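Local coordinates for putative type I restriction enzyme R protein (Bacteroides fragilis NCTC 9343, PDB 3EVY) that is a C-terminal fragment of a putative type I restriction enzyme R subunit, probably needed as a whole for ATP-dependent DNA cleavage but not for modification, at residues L28-T33 with V50-A55; K35-L40 with Q85-D90. All coordinates share one frame; numbering follows the deposited sequence.

Interaction 1 (L28-T33 with V50-A55); sequences LSYFPT and VILFRA
This is a small apolar contact in an all-alpha fold, where Tyr30, last in helix 12-30, and the following loop residue Phe31 pack against Leu52 in the middle turns of helix 43-63. The two helices run in roughly opposite directions, with the short helix 34-38 between them in the chain. The separation is wide: the CA atoms of Tyr30 and Leu52 are 9.9 Å apart, so side chains alone bridge the gap. One methyl does the bridging. Leu52 CD1 lies 4.1 Å from Tyr30 CD2, approaching that ring obliquely, while the two side chains cross at about a right angle. The same methyl is 4.2 Å from Phe31 CE2, and there it meets the ring at its edge, near the ring plane. Leu52 CG stands anti to its carbonyl carbon (chi1 -75°), and the second torsion extends CD1 outward to both aromatics. The two rings differ in setting. Tyr30 is exposed, whereas Phe31 is buried in an aromatic cluster, edge-to-face with Phe49 and meeting the ring of Phe27, which Leu52 also touches. Within its own segment, Phe31 is covered on one face by Tyr30 CB, 3.5 Å above the ring plane and offset toward the rim.

Interaction 2 (K35-L40 with Q85-D90); sequences KSVGNL and QSKYLD
The backbone N of Asn39, directly after the Val37-Gly38 pair that meets Lys87, is gripped by two carbonyls. Its main bond runs to Lys35 O at 3.0 Å, and a weak second one reaches Ser36 O at 3.3 Å. One residue on, Leu40 N binds Val37 O at 3.1 Å, a bond spanning three residues, where the Asn39 N to Lys35 O bond spans four. Ser36 OG also bonds Thr33 O, the carbonyl of the N-cap residue just before the short helix. Against this compact turn lies a single side chain from helix 78-91. The backbones come closest where the CA atoms of Val37 and Lys87 are 7.3 Å apart, a near approach in an all-alpha fold of helices joined by loops, in which helix 34-38 links helices 12-30 and 43-63 while also resting on helix 78-91. Val37 CG1 meets Lys87 CB at 4.0 Å, and the two side chains slide past each other in opposite directions. Val37 is buried: it also touches Phe31, Phe49, Tyr84 and Met91, so this methyl contact is the edge of a larger apolar core. Farther out, the lysine chain bends at chi2 (-71°) and again at chi3 (-146°), which carries its end along the turn to Gly38. There Lys87 CE lies 3.7 Å from Gly38 N and 3.9 Å from Gly38 CA. Having no side chain, Gly38 presents bare backbone to the lysine, and the approach is van der Waals in kind, since the nearest lysine atom is the carbon CE. The ammonium group follows just beyond, with Lys87 NZ 4.0 Å from Gly38 CA.

How the interactions relate
Both contacts are partly buried, each pairing one buried residue, Phe31 or Val37, with more exposed partners, but interaction 1 sits nearer the centre of the chain. Interaction 1 joins the end of helix 12-30 and the loop after it to helix 43-63 through aromatic rings and a leucine methyl; interaction 2 joins helices 34-38 and 78-91 through a valine methyl, the aliphatic part of a lysine and bare glycine backbone. They share no helix, yet they touch directly: Phe31 CA packs 3.4 Å from Ser36 OG, and Phe53 CD2 lies 3.4 Å from Tyr88 CG. Their segments alternate along the chain, and these packed pairs bring parts of all four helices together.

Interaction 1 (L28-T33 with V50-A55)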
loop_
_atom_site.group_PDB
_atom_site.type_symbol
_atom_site.label_atom_id
_atom_site.label_comp_id
_atom_site.label_asym_id
_atom_site.label_seq_id
_atom_site.Cartn_x
_atom_site.Cartn_y
_atom_site.Cartn_z
ATOM N N LEU A 28 -0.229 -5.649 5.236
ATOM C CA LEU A 28 0.195 -7.044 5.001
ATOM C C LEU A 28 -0.299 -8.050 6.069
ATOM O O LEU A 28 -0.497 -9.219 5.774
ATOM C CB LEU A 28 1.718 -7.176 4.813
ATOM C CG LEU A 28 2.245 -6.512 3.560
ATOM C CD1 LEU A 28 3.791 -6.391 3.593
ATOM C CD2 LEU A 28 1.712 -7.182 2.291
ATOM N N SER A 29 -0.516 -7.604 7.302
ATOM C CA SER A 29 -1.061 -8.531 8.324
ATOM C C SER A 29 -2.545 -8.814 8.078
ATOM O O SER A 29 -3.083 -9.780 8.614
ATOM C CB SER A 29 -0.820 -8.008 9.736
ATOM O OG SER A 29 -1.615 -6.849 9.887
ATOM N N TYR A 30 -3.205 -7.989 7.262
ATOM C CA TYR A 30 -4.589 -8.226 6.876
ATOM C C TYR A 30 -4.692 -8.945 5.540
ATOM O O TYR A 30 -5.560 -9.813 5.378
ATOM C CB TYR A 30 -5.364 -6.914 6.685
ATOM C CG TYR A 30 -5.885 -6.257 7.957
ATOM C CD1 TYR A 30 -7.103 -6.675 8.562
ATOM C CD2 TYR A 30 -5.184 -5.195 8.540
ATOM C CE1 TYR A 30 -7.592 -6.060 9.731
ATOM C CE2 TYR A 30 -5.656 -4.568 9.699
ATOM C CZ TYR A 30 -6.860 -4.999 10.287
ATOM O OH TYR A 30 -7.287 -4.351 11.437
ATOM N N PHE A 31 -3.839 -8.585 4.579
ATOM C CA PHE A 31 -3.895 -9.082 3.166
ATOM C C PHE A 31 -2.513 -9.525 2.789
ATOM O O PHE A 31 -1.772 -8.783 2.165
ATOM C CB PHE A 31 -4.370 -7.968 2.236
ATOM C CG PHE A 31 -5.640 -7.290 2.775
ATOM C CD1 PHE A 31 -6.852 -7.975 2.811
ATOM C CD2 PHE A 31 -5.590 -5.982 3.239
ATOM C CE1 PHE A 31 -7.981 -7.362 3.381
ATOM C CE2 PHE A 31 -6.704 -5.345 3.785
ATOM C CZ PHE A 31 -7.902 -6.019 3.849
ATOM N N PRO A 32 -2.137 -10.715 3.246
ATOM C CA PRO A 32 -0.777 -11.192 3.090
ATOM C C PRO A 32 -0.323 -11.379 1.655
ATOM O O PRO A 32 0.847 -11.326 1.420
ATOM C CB PRO A 32 -0.766 -12.503 3.896
ATOM C CG PRO A 32 -2.215 -12.941 3.966
ATOM C CD PRO A 32 -2.964 -11.618 4.086
ATOM N N THR A 33 -1.240 -11.620 0.703
ATOM C CA THR A 33 -0.894 -11.863 -0.668
ATOM C C THR A 33 -1.942 -11.212 -1.595
ATOM O O THR A 33 -2.982 -10.762 -1.167
ATOM C CB THR A 33 -0.909 -13.388 -1.003
ATOM O OG1 THR A 33 -2.239 -13.880 -0.740
ATOM C CG2 THR A 33 0.129 -14.153 -0.141
ATOM N N VAL A 50 -9.968 -1.575 0.090
ATOM C CA VAL A 50 -9.992 -0.328 -0.683
ATOM C C VAL A 50 -9.502 0.913 0.104
ATOM O O VAL A 50 -8.660 1.661 -0.366
ATOM C CB VAL A 50 -11.415 -0.105 -1.242
ATOM C CG1 VAL A 50 -11.552 1.286 -1.901
ATOM C CG2 VAL A 50 -11.707 -1.170 -2.210
ATOM N N ILE A 51 -10.007 1.103 1.331
ATOM C CA ILE A 51 -9.646 2.266 2.136
ATOM C C ILE A 51 -8.186 2.220 2.562
ATOM O O ILE A 51 -7.461 3.204 2.444
ATOM C CB ILE A 51 -10.626 2.358 3.327
ATOM C CG1 ILE A 51 -11.985 2.821 2.777
ATOM C CG2 ILE A 51 -10.116 3.304 4.387
ATOM C CD1 ILE A 51 -13.237 2.516 3.693
ATOM N N LEU A 52 -7.717 1.044 2.980
ATOM C CA LEU A 52 -6.344 0.900 3.337
ATOM C C LEU A 52 -5.458 1.085 2.135
ATOM O O LEU A 52 -4.384 1.677 2.225
ATOM C CB LEU A 52 -6.026 -0.482 3.990
ATOM C CG LEU A 52 -6.477 -0.723 5.450
ATOM C CD1 LEU A 52 -5.821 -1.971 6.080
ATOM C CD2 LEU A 52 -6.187 0.492 6.323
ATOM N N PHE A 53 -5.841 0.476 1.029
ATOM C CA PHE A 53 -4.943 0.541 -0.066
ATOM C C PHE A 53 -4.911 1.983 -0.607
ATOM O O PHE A 53 -3.874 2.460 -1.070
ATOM C CB PHE A 53 -5.329 -0.410 -1.168
ATOM C CG PHE A 53 -4.278 -0.458 -2.265
ATOM C CD1 PHE A 53 -3.144 -1.270 -2.114
ATOM C CD2 PHE A 53 -4.403 0.339 -3.397
ATOM C CE1 PHE A 53 -2.164 -1.309 -3.123
ATOM C CE2 PHE A 53 -3.384 0.315 -4.411
ATOM C CZ PHE A 53 -2.301 -0.527 -4.229
ATOM N N ARG A 54 -6.054 2.660 -0.643
ATOM C CA ARG A 54 -6.033 4.112 -1.079
ATOM C C ARG A 54 -5.056 4.962 -0.301
ATOM O O ARG A 54 -4.307 5.754 -0.861
ATOM C CB ARG A 54 -7.413 4.787 -0.998
ATOM C CG ARG A 54 -7.392 6.239 -1.595
ATOM C CD ARG A 54 -8.781 6.822 -1.661
ATOM N NE ARG A 54 -8.661 8.186 -2.167
ATOM C CZ ARG A 54 -9.638 9.088 -2.146
ATOM N NH1 ARG A 54 -10.841 8.776 -1.666
ATOM N NH2 ARG A 54 -9.399 10.296 -2.641
ATOM N N ALA A 55 -5.013 4.800 1.000
ATOM C CA ALA A 55 -4.081 5.553 1.847
ATOM C C ALA A 55 -2.622 5.206 1.612
ATOM O O ALA A 55 -1.746 6.062 1.689
ATOM C CB ALA A 55 -4.414 5.314 3.429
#

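Interaction 2 (K35-L40 with Q85-D90)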
loop_
_atom_site.group_PDB
_atom_site.type_symbol
_atom_site.label_atom_id
_atom_site.label_comp_id
_atom_site.label_asym_id
_atom_site.label_seq_id
_atom_site.Cartn_x
_atom_site.Cartn_y
_atom_site.Cartn_z
ATOM N N LYS A 35 -3.695 -12.733 -3.924
ATOM C CA LYS A 35 -4.825 -13.638 -4.019
ATOM C C LYS A 35 -5.724 -13.504 -2.814
ATOM O O LYS A 35 -6.936 -13.638 -2.957
ATOM C CB LYS A 35 -4.345 -15.083 -4.110
ATOM C CG LYS A 35 -5.356 -16.014 -4.711
ATOM C CD LYS A 35 -4.696 -17.275 -5.224
ATOM C CE LYS A 35 -4.418 -17.135 -6.727
ATOM N NZ LYS A 35 -3.361 -18.029 -7.253
ATOM N N SER A 36 -5.150 -13.269 -1.621
ATOM C CA SER A 36 -5.997 -13.073 -0.390
ATOM C C SER A 36 -7.041 -11.946 -0.536
ATOM O O SER A 36 -8.167 -12.000 0.067
ATOM C CB SER A 36 -5.141 -12.857 0.851
ATOM O OG SER A 36 -4.736 -11.520 0.958
ATOM N N VAL A 37 -6.703 -10.934 -1.339
ATOM C CA VAL A 37 -7.653 -9.835 -1.624
ATOM C C VAL A 37 -8.771 -10.363 -2.503
ATOM O O VAL A 37 -9.962 -10.145 -2.227
ATOM C CB VAL A 37 -7.017 -8.591 -2.314
ATOM C CG1 VAL A 37 -8.103 -7.496 -2.567
ATOM C CG2 VAL A 37 -5.870 -8.014 -1.502
ATOM N N GLY A 38 -8.391 -11.079 -3.541
ATOM C CA GLY A 38 -9.364 -11.828 -4.370
ATOM C C GLY A 38 -10.328 -12.689 -3.558
ATOM O O GLY A 38 -11.467 -12.814 -3.928
ATOM N N ASN A 39 -9.902 -13.276 -2.447
ATOM C CA ASN A 39 -10.787 -14.138 -1.639
ATOM C C ASN A 39 -11.730 -13.426 -0.674
ATOM O O ASN A 39 -12.591 -14.080 -0.027
ATOM C CB ASN A 39 -9.954 -15.155 -0.849
ATOM C CG ASN A 39 -9.298 -16.175 -1.752
ATOM O OD1 ASN A 39 -9.761 -16.383 -2.895
ATOM N ND2 ASN A 39 -8.198 -16.782 -1.297
ATOM N N LEU A 40 -11.575 -12.116 -0.514
ATOM C CA LEU A 40 -12.446 -11.368 0.398
ATOM C C LEU A 40 -13.935 -11.586 0.047
ATOM O O LEU A 40 -14.308 -11.568 -1.118
ATOM C CB LEU A 40 -12.097 -9.879 0.379
ATOM C CG LEU A 40 -10.684 -9.572 0.891
ATOM C CD1 LEU A 40 -10.463 -8.040 0.905
ATOM C CD2 LEU A 40 -10.421 -10.177 2.287
ATOM N N GLN A 85 -2.637 -3.133 -6.677
ATOM C CA GLN A 85 -3.309 -1.967 -7.236
ATOM C C GLN A 85 -4.306 -2.425 -8.320
ATOM O O GLN A 85 -5.420 -1.910 -8.409
ATOM C CB GLN A 85 -2.277 -1.032 -7.786
ATOM C CG GLN A 85 -2.783 0.347 -8.135
ATOM C CD GLN A 85 -1.721 1.156 -8.858
ATOM O OE1 GLN A 85 -1.392 0.882 -10.010
ATOM N NE2 GLN A 85 -1.178 2.121 -8.194
ATOM N N SER A 86 -3.955 -3.443 -9.105
ATOM C CA SER A 86 -4.960 -3.951 -10.092
ATOM C C SER A 86 -6.254 -4.361 -9.396
ATOM O O SER A 86 -7.361 -4.050 -9.889
ATOM C CB SER A 86 -4.432 -5.130 -10.914
ATOM O OG SER A 86 -3.201 -4.736 -11.501
ATOM N N LYS A 87 -6.129 -5.039 -8.253
ATOM C CA LYS A 87 -7.331 -5.466 -7.493
ATOM C C LYS A 87 -8.109 -4.269 -7.023
ATOM O O LYS A 87 -9.364 -4.277 -6.978
ATOM C CB LYS A 87 -6.968 -6.297 -6.241
ATOM C CG LYS A 87 -6.226 -7.559 -6.506
ATOM C CD LYS A 87 -7.141 -8.605 -7.162
ATOM C CE LYS A 87 -6.814 -10.069 -6.741
ATOM N NZ LYS A 87 -7.440 -11.040 -7.760
ATOM N N TYR A 88 -7.373 -3.261 -6.577
ATOM C CA TYR A 88 -7.978 -2.066 -6.038
ATOM C C TYR A 88 -8.751 -1.347 -7.169
ATOM O O TYR A 88 -9.915 -0.989 -6.982
ATOM C CB TYR A 88 -6.885 -1.189 -5.443
ATOM C CG TYR A 88 -7.275 0.269 -5.212
ATOM C CD1 TYR A 88 -8.003 0.654 -4.078
ATOM C CD2 TYR A 88 -6.857 1.258 -6.090
ATOM C CE1 TYR A 88 -8.364 2.000 -3.852
ATOM C CE2 TYR A 88 -7.158 2.616 -5.865
ATOM C CZ TYR A 88 -7.936 2.984 -4.752
ATOM O OH TYR A 88 -8.243 4.346 -4.551
ATOM N N LEU A 89 -8.135 -1.209 -8.344
ATOM C CA LEU A 89 -8.819 -0.601 -9.503
ATOM C C LEU A 89 -10.118 -1.329 -9.946
ATOM O O LEU A 89 -11.113 -0.674 -10.310
ATOM C CB LEU A 89 -7.863 -0.416 -10.676
ATOM C CG LEU A 89 -6.750 0.615 -10.487
ATOM C CD1 LEU A 89 -5.646 0.427 -11.470
ATOM C CD2 LEU A 89 -7.326 2.025 -10.580
ATOM N N ASP A 90 -10.133 -2.657 -9.894
ATOM C CA ASP A 90 -11.356 -3.420 -10.177
ATOM C C ASP A 90 -12.376 -3.269 -9.065
ATOM O O ASP A 90 -13.569 -3.401 -9.274
ATOM C CB ASP A 90 -11.063 -4.914 -10.299
ATOM C CG ASP A 90 -10.095 -5.226 -11.400
ATOM O OD1 ASP A 90 -9.724 -4.295 -12.136
ATOM O OD2 ASP A 90 -9.675 -6.402 -11.521
#